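Side-chain contacts in YrdC-like domain-containing protein (Streptococcus mutans, PDB 3L7V), which probably binds double-stranded RNA and may take part in tRNA modification: residues 152-155 with 156-160; 163-167 with 168-172; 173-176 with 177-181. One frame throughout, in Å; residues are numbered along the deposited sequence.

How the contacts relate
The three contacts follow one another along a single run of chain, from the turn before strand 158-163, through the loop after it, to the far end of helix 167-180. Contact 1 shapes the entry to the strand, which lies between strands 94-96 and 127-132 in the mixed sheet of this YrdC-like domain. Contact 2 lies at the strand's other end, where the chain turns into helix 167-180; its centre is about 22 Å from that of contact 1, on the opposite side of the chain's centre. Contact 3 lies in the last turns of the same helix, centre to centre about 13 Å from contact 2 and about 22 Å from contact 1. The helix leads on toward strand 185-188.

Contact 1 (152-155 with 156-160); sequences MTDI and RGTSC
In Asp154 and Thr158 the first branch takes the same position: CG of Asp154 (chi1 68°) and OG1 of Thr158 (chi1 58°) both sit between their own backbone N and carbonyl carbon, which sets the carboxylate beside Thr158. Oxygen OD2 of Asp154 is gripped twice. The backbone N of Thr158 meets Asp154 OD2 at 2.8 Å, nearly along its C-O axis, while Thr158 OG1 donates to the same oxygen, also at 2.8 Å, from above the carboxylate plane. The Arg156 guanidinium stands nearly perpendicular to this carboxylate and takes Asp154 OD1 at its edge, in its own plane; the salt bridge from NH1 is weak, and the position of OD1 is doubtful. On the strand side, Ser159 OG gives its proton to Met152 O at 2.8 Å, on a lone pair, and Thr153 CG2 lies 3.6 Å from Ser159 OG. Trp133 NE1 also bonds to Ser159 OG. The backbone closes the turn: Gly157 N reaches Asp154 O at 3.1 Å and Asp154 N reaches Thr158 O at 3.2 Å. With positive phi at Gly157, that pairing is the signature of a type I turn with a G1 beta bulge, as in 3:5 hairpins, although residues 152-155 form no regular strand.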
loop_
_atom_site.group_PDB
_atom_site.type_symbol
_atom_site.label_atom_id
_atom_site.label_comp_id
_atom_site.label_asym_id
_atom_site.label_seq_id
_atom_site.Cartn_x
_atom_site.Cartn_y
_atom_site.Cartn_z
HETATM N N MSE A 152 -8.287 3.096 -8.582
HETATM C CA MSE A 152 -6.977 3.057 -7.929
HETATM C C MSE A 152 -6.029 4.235 -8.252
HETATM O O MSE A 152 -4.855 4.209 -7.900
HETATM C CB MSE A 152 -6.294 1.695 -8.125
HETATM C CG MSE A 152 -6.590 0.988 -9.445
HETATM SE SE MSE A 152 -5.672 1.745 -10.990
HETATM C CE MSE A 152 -3.900 2.063 -10.162
ATOM N N THR A 153 -6.552 5.251 -8.933
ATOM C CA THR A 153 -5.915 6.563 -8.998
ATOM C C THR A 153 -6.970 7.589 -8.610
ATOM O O THR A 153 -8.169 7.301 -8.664
ATOM C CB THR A 153 -5.377 6.921 -10.413
ATOM O OG1 THR A 153 -6.464 7.227 -11.290
ATOM C CG2 THR A 153 -4.557 5.791 -11.003
ATOM N N ASP A 154 -6.539 8.780 -8.214
ATOM C CA ASP A 154 -7.484 9.859 -7.974
ATOM C C ASP A 154 -7.620 10.708 -9.240
ATOM O O ASP A 154 -7.041 10.385 -10.284
ATOM C CB ASP A 154 -7.071 10.709 -6.764
ATOM C CG ASP A 154 -5.798 11.515 -7.013
ATOM O OD1 ASP A 154 -5.534 12.443 -6.232
ATOM O OD2 ASP A 154 -5.064 11.234 -7.985
ATOM N N ILE A 155 -8.391 11.788 -9.156
ATOM C CA ILE A 155 -8.656 12.622 -10.332
ATOM C C ILE A 155 -7.417 13.372 -10.850
ATOM O O ILE A 155 -7.375 13.756 -12.016
ATOM C CB ILE A 155 -9.804 13.622 -10.077
ATOM C CG1 ILE A 155 -9.569 14.385 -8.775
ATOM C CG2 ILE A 155 -11.143 12.899 -10.019
ATOM C CD1 ILE A 155 -10.716 15.292 -8.384
ATOM N N ARG A 156 -6.418 13.581 -9.994
ATOM C CA ARG A 156 -5.181 14.246 -10.421
ATOM C C ARG A 156 -4.212 13.267 -11.075
ATOM O O ARG A 156 -3.193 13.677 -11.628
ATOM C CB ARG A 156 -4.467 14.915 -9.246
ATOM C CG ARG A 156 -5.378 15.541 -8.220
ATOM C CD ARG A 156 -4.956 15.098 -6.827
ATOM N NE ARG A 156 -4.026 16.014 -6.177
ATOM C CZ ARG A 156 -3.204 15.675 -5.188
ATOM N NH1 ARG A 156 -3.164 14.424 -4.738
ATOM N NH2 ARG A 156 -2.411 16.591 -4.659
ATOM N N GLY A 157 -4.514 11.974 -10.989
ATOM C CA GLY A 157 -3.680 10.956 -11.603
ATOM C C GLY A 157 -2.581 10.408 -10.699
ATOM O O GLY A 157 -1.593 9.873 -11.183
ATOM N N THR A 158 -2.750 10.538 -9.387
ATOM C CA THR A 158 -1.747 10.061 -8.438
ATOM C C THR A 158 -2.222 8.763 -7.782
ATOM O O THR A 158 -3.425 8.476 -7.789
ATOM C CB THR A 158 -1.450 11.129 -7.343
ATOM O OG1 THR A 158 -2.657 11.475 -6.649
ATOM C CG2 THR A 158 -0.860 12.406 -7.958
ATOM N N SER A 159 -1.284 7.980 -7.238
ATOM C CA SER A 159 -1.607 6.835 -6.367
ATOM C C SER A 159 -0.680 6.792 -5.154
ATOM O O SER A 159 0.346 7.493 -5.127
ATOM C CB SER A 159 -1.489 5.496 -7.111
ATOM O OG SER A 159 -2.337 5.415 -8.247
ATOM N N CYS A 160 -1.045 5.977 -4.157
ATOM C CA CYS A 160 -0.160 5.672 -3.029
ATOM C C CYS A 160 0.601 4.362 -3.286
ATOM O O CYS A 160 -0.017 3.298 -3.356
ATOM C CB CYS A 160 -0.949 5.561 -1.711
ATOM S SG CYS A 160 0.099 5.224 -0.230
#

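Contact 2 (163-167 with 168-172); sequences IKFGV and AGEQI
Glu170 reaches back with OE2 to the backbone N of Gly166, 2.9 Å away, and accepts that N-H on its anti lone pair, the one facing away from OE1; the extended chi2 (169°) gives the carboxylate this reach. Glu170 N returns a bond to Gly166 O at 3.0 Å, so residue and N-cap are tied in both directions. Gln171 N continues the helical pattern onto Val167 O. Because the acid stands four residues after a glycine N-cap, the arrangement resembles a capping box without meeting its definition. A water also links Gly166 O to Gly169 N, the second bond being weak. The other oxygen, OE1, is joined to Lys164 by two waters; Lys164 NZ itself stays 4.2 Å from Glu170 OE1, and its bonds to the waters are weak. Lys164 also makes a cation-pi contact with Trp121. Further out, chi1 of Glu170 (-64°) places its CG over one face of the Phe165 ring, 4.1 Å from the centroid, in a CH-pi contact. Phe165 CE1 lies 3.5 Å from the carbonyl carbon of Gly169. Val167 CG1 rests against Gln171 NE2, which bonds to Gly43 O. With an N-H donor, a nearby lysine and the helix N-terminus around it, the Glu170 carboxylate is probably stabilised in its charged form.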
loop_
_atom_site.group_PDB
_atom_site.type_symbol
_atom_site.label_atom_id
_atom_site.label_comp_id
_atom_site.label_asym_id
_atom_site.label_seq_id
_atom_site.Cartn_x
_atom_site.Cartn_y
_atom_site.Cartn_z
ATOM N N ILE A 163 5.701 -0.133 0.086
ATOM C CA ILE A 163 6.686 -1.230 0.182
ATOM C C ILE A 163 6.770 -1.805 1.601
ATOM O O ILE A 163 6.366 -1.153 2.553
ATOM C CB ILE A 163 8.146 -0.762 -0.162
ATOM C CG1 ILE A 163 8.529 0.473 0.678
ATOM C CG2 ILE A 163 8.329 -0.526 -1.654
ATOM C CD1 ILE A 163 10.004 0.849 0.638
ATOM N N LYS A 164 7.326 -3.016 1.727
ATOM C CA LYS A 164 7.613 -3.670 3.021
ATOM C C LYS A 164 6.434 -3.692 3.995
ATOM O O LYS A 164 6.593 -3.454 5.189
ATOM C CB LYS A 164 8.858 -3.064 3.708
ATOM C CG LYS A 164 10.175 -3.247 2.939
ATOM C CD LYS A 164 10.518 -4.731 2.720
ATOM C CE LYS A 164 11.722 -4.907 1.784
ATOM N NZ LYS A 164 12.097 -6.354 1.655
ATOM N N PHE A 165 5.261 -4.016 3.474
ATOM C CA PHE A 165 4.017 -3.935 4.222
ATOM C C PHE A 165 3.660 -5.199 4.990
ATOM O O PHE A 165 2.703 -5.194 5.746
ATOM C CB PHE A 165 2.869 -3.585 3.261
ATOM C CG PHE A 165 2.870 -4.405 1.983
ATOM C CD1 PHE A 165 2.120 -5.566 1.884
ATOM C CD2 PHE A 165 3.627 -4.008 0.886
ATOM C CE1 PHE A 165 2.118 -6.317 0.706
ATOM C CE2 PHE A 165 3.629 -4.749 -0.286
ATOM C CZ PHE A 165 2.872 -5.909 -0.373
ATOM N N GLY A 166 4.408 -6.278 4.779
ATOM C CA GLY A 166 4.116 -7.562 5.401
ATOM C C GLY A 166 4.471 -8.710 4.455
ATOM O O GLY A 166 4.064 -8.693 3.291
ATOM N N VAL A 167 5.214 -9.708 4.941
ATOM C CA VAL A 167 5.759 -10.768 4.079
ATOM C C VAL A 167 4.736 -11.553 3.230
ATOM O O VAL A 167 4.938 -11.758 2.023
ATOM C CB VAL A 167 6.647 -11.770 4.868
ATOM C CG1 VAL A 167 7.264 -12.807 3.921
ATOM C CG2 VAL A 167 7.753 -11.038 5.603
ATOM N N ALA A 168 3.652 -11.995 3.860
ATOM C CA ALA A 168 2.650 -12.820 3.187
ATOM C C ALA A 168 2.175 -12.182 1.887
ATOM O O ALA A 168 2.114 -12.849 0.849
ATOM C CB ALA A 168 1.459 -13.088 4.115
ATOM N N GLY A 169 1.843 -10.889 1.949
ATOM C CA GLY A 169 1.381 -10.151 0.785
ATOM C C GLY A 169 2.526 -9.737 -0.139
ATOM O O GLY A 169 2.336 -9.618 -1.354
ATOM N N GLU A 170 3.712 -9.516 0.433
ATOM C CA GLU A 170 4.909 -9.244 -0.375
ATOM C C GLU A 170 5.224 -10.411 -1.313
ATOM O O GLU A 170 5.530 -10.195 -2.494
ATOM C CB GLU A 170 6.136 -8.926 0.501
ATOM C CG GLU A 170 6.030 -7.649 1.336
ATOM C CD GLU A 170 7.150 -7.517 2.370
ATOM O OE1 GLU A 170 8.282 -7.941 2.063
ATOM O OE2 GLU A 170 6.902 -6.986 3.486
ATOM N N GLN A 171 5.150 -11.642 -0.796
ATOM C CA GLN A 171 5.373 -12.823 -1.641
ATOM C C GLN A 171 4.415 -12.866 -2.845
ATOM O O GLN A 171 4.844 -13.053 -3.990
ATOM C CB GLN A 171 5.317 -14.128 -0.827
ATOM C CG GLN A 171 6.446 -14.266 0.209
ATOM C CD GLN A 171 6.190 -15.344 1.271
ATOM O OE1 GLN A 171 5.045 -15.683 1.575
ATOM N NE2 GLN A 171 7.269 -15.870 1.850
ATOM N N ILE A 172 3.127 -12.665 -2.597
ATOM C CA ILE A 172 2.147 -12.723 -3.682
ATOM C C ILE A 172 2.340 -11.622 -4.730
ATOM O O ILE A 172 2.273 -11.891 -5.924
ATOM C CB ILE A 172 0.697 -12.709 -3.137
ATOM C CG1 ILE A 172 0.454 -13.988 -2.315
ATOM C CG2 ILE A 172 -0.292 -12.534 -4.279
ATOM C CD1 ILE A 172 -0.944 -14.147 -1.729
HETATM O O HOH W 1 9.311 -7.025 -0.050
HETATM O O HOH W 2 10.814 -8.571 3.803
HETATM O O HOH W 3 1.011 -8.449 3.599
#

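Contact 3 (173-176 with 177-181); sequences AKEM and WEKEG
Glu175 and Lys179, one helical turn apart on helix 167-180, lean across each other at a slant. The Glu175 chain folds over at chi2 (-64°), while Lys179 runs out straight and bends only at its last torsion (chi4 53°), curling the ammonium back over the carboxylate. NZ of Lys179 then meets OE2 of Glu175 at 3.1 Å on the syn side, 26° out of the carboxylate plane, in a hydrogen-bonded salt bridge. The other oxygen, Glu175 OE1, lies alongside the lysine chain, 3.0 Å from Lys179 CD. The neighbouring pair has its charges in reverse order: Lys174 is extended throughout and passes obliquely by Glu178. Lys174 CE comes within 3.4 Å of Glu178 OE2, but Lys174 NZ stays 4.5 Å from that oxygen, so opposite charges lie near each other without a salt bridge. Helix 167-180 is amphipathic here, with the charged Lys174, Glu178 and Lys179 on its exposed side. Met176, a selenomethionine, is buried instead, bent at chi2 and chi3, and packs on Phe50, Val53 and Lys54 of helix 47-54. Trp177 sets CB against Ala173 O at 3.5 Å while its ring leads away from 173-176. Glu180 has its CB by Met176 O and its carboxylate in a salt bridge with Lys54. Glu180 N bonds Met176 O only weakly, and Gly181 is the first residue to leave helical angles, with positive phi.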
loop_
_atom_site.group_PDB
_atom_site.type_symbol
_atom_site.label_atom_id
_atom_site.label_comp_id
_atom_site.label_asym_id
_atom_site.label_seq_id
_atom_site.Cartn_x
_atom_site.Cartn_y
_atom_site.Cartn_z
ATOM N N ALA A 173 2.581 -10.388 -4.283
ATOM C CA ALA A 173 2.814 -9.259 -5.196
ATOM C C ALA A 173 4.047 -9.464 -6.088
ATOM O O ALA A 173 4.076 -9.022 -7.232
ATOM C CB ALA A 173 2.947 -7.956 -4.413
ATOM N N LYS A 174 5.064 -10.132 -5.553
ATOM C CA LYS A 174 6.297 -10.375 -6.293
ATOM C C LYS A 174 6.108 -11.424 -7.400
ATOM O O LYS A 174 6.606 -11.245 -8.517
ATOM C CB LYS A 174 7.432 -10.794 -5.345
ATOM C CG LYS A 174 8.809 -10.831 -6.013
ATOM C CD LYS A 174 9.875 -11.379 -5.081
ATOM C CE LYS A 174 11.282 -11.094 -5.606
ATOM N NZ LYS A 174 12.340 -11.729 -4.762
ATOM N N GLU A 175 5.406 -12.517 -7.082
ATOM C CA GLU A 175 5.067 -13.534 -8.086
ATOM C C GLU A 175 4.212 -12.973 -9.212
ATOM O O GLU A 175 4.460 -13.258 -10.380
ATOM C CB GLU A 175 4.332 -14.719 -7.453
ATOM C CG GLU A 175 5.241 -15.776 -6.866
ATOM C CD GLU A 175 6.098 -16.466 -7.914
ATOM O OE1 GLU A 175 5.550 -16.882 -8.951
ATOM O OE2 GLU A 175 7.318 -16.604 -7.692
HETATM N N MSE A 176 3.187 -12.199 -8.864
HETATM C CA MSE A 176 2.301 -11.619 -9.875
HETATM C C MSE A 176 3.085 -10.719 -10.831
HETATM O O MSE A 176 2.943 -10.823 -12.053
HETATM C CB MSE A 176 1.135 -10.862 -9.235
HETATM C CG MSE A 176 0.041 -11.758 -8.601
HETATM SE SE MSE A 176 -1.186 -12.632 -9.893
HETATM C CE MSE A 176 -2.355 -11.138 -10.392
ATOM N N TRP A 177 3.925 -9.851 -10.278
ATOM C CA TRP A 177 4.761 -8.978 -11.104
ATOM C C TRP A 177 5.768 -9.731 -11.997
ATOM O O TRP A 177 5.783 -9.566 -13.214
ATOM C CB TRP A 177 5.512 -7.959 -10.240
ATOM C CG TRP A 177 6.343 -7.026 -11.060
ATOM C CD1 TRP A 177 7.702 -7.046 -11.199
ATOM C CD2 TRP A 177 5.868 -5.954 -11.890
ATOM N NE1 TRP A 177 8.100 -6.048 -12.051
ATOM C CE2 TRP A 177 6.999 -5.362 -12.491
ATOM C CE3 TRP A 177 4.597 -5.436 -12.183
ATOM C CZ2 TRP A 177 6.902 -4.270 -13.368
ATOM C CZ3 TRP A 177 4.500 -4.345 -13.058
ATOM C CH2 TRP A 177 5.649 -3.780 -13.642
ATOM N N GLU A 178 6.616 -10.547 -11.382
ATOM C CA GLU A 178 7.726 -11.162 -12.103
ATOM C C GLU A 178 7.283 -12.283 -13.047
ATOM O O GLU A 178 7.898 -12.506 -14.078
ATOM C CB GLU A 178 8.799 -11.662 -11.125
ATOM C CG GLU A 178 9.715 -10.560 -10.589
ATOM C CD GLU A 178 10.695 -11.038 -9.509
ATOM O OE1 GLU A 178 10.770 -12.258 -9.248
ATOM O OE2 GLU A 178 11.397 -10.186 -8.916
ATOM N N LYS A 179 6.207 -12.982 -12.710
ATOM C CA LYS A 179 5.814 -14.128 -13.521
ATOM C C LYS A 179 4.582 -13.930 -14.394
ATOM O O LYS A 179 4.297 -14.760 -15.250
ATOM C CB LYS A 179 5.698 -15.397 -12.670
ATOM C CG LYS A 179 7.038 -15.816 -12.080
ATOM C CD LYS A 179 7.020 -17.235 -11.545
ATOM C CE LYS A 179 8.429 -17.677 -11.141
ATOM N NZ LYS A 179 9.106 -16.726 -10.195
ATOM N N GLU A 180 3.864 -12.831 -14.218
ATOM C CA GLU A 180 2.679 -12.604 -15.039
ATOM C C GLU A 180 2.611 -11.167 -15.530
ATOM O O GLU A 180 1.728 -10.808 -16.308
ATOM C CB GLU A 180 1.404 -12.950 -14.255
ATOM C CG GLU A 180 1.391 -14.352 -13.687
ATOM C CD GLU A 180 0.912 -15.380 -14.699
ATOM O OE1 GLU A 180 0.193 -14.983 -15.642
ATOM O OE2 GLU A 180 1.237 -16.580 -14.545
ATOM N N GLY A 181 3.536 -10.339 -15.066
ATOM C CA GLY A 181 3.490 -8.926 -15.399
ATOM C C GLY A 181 2.237 -8.225 -14.890
ATOM O O GLY A 181 1.796 -7.233 -15.482
#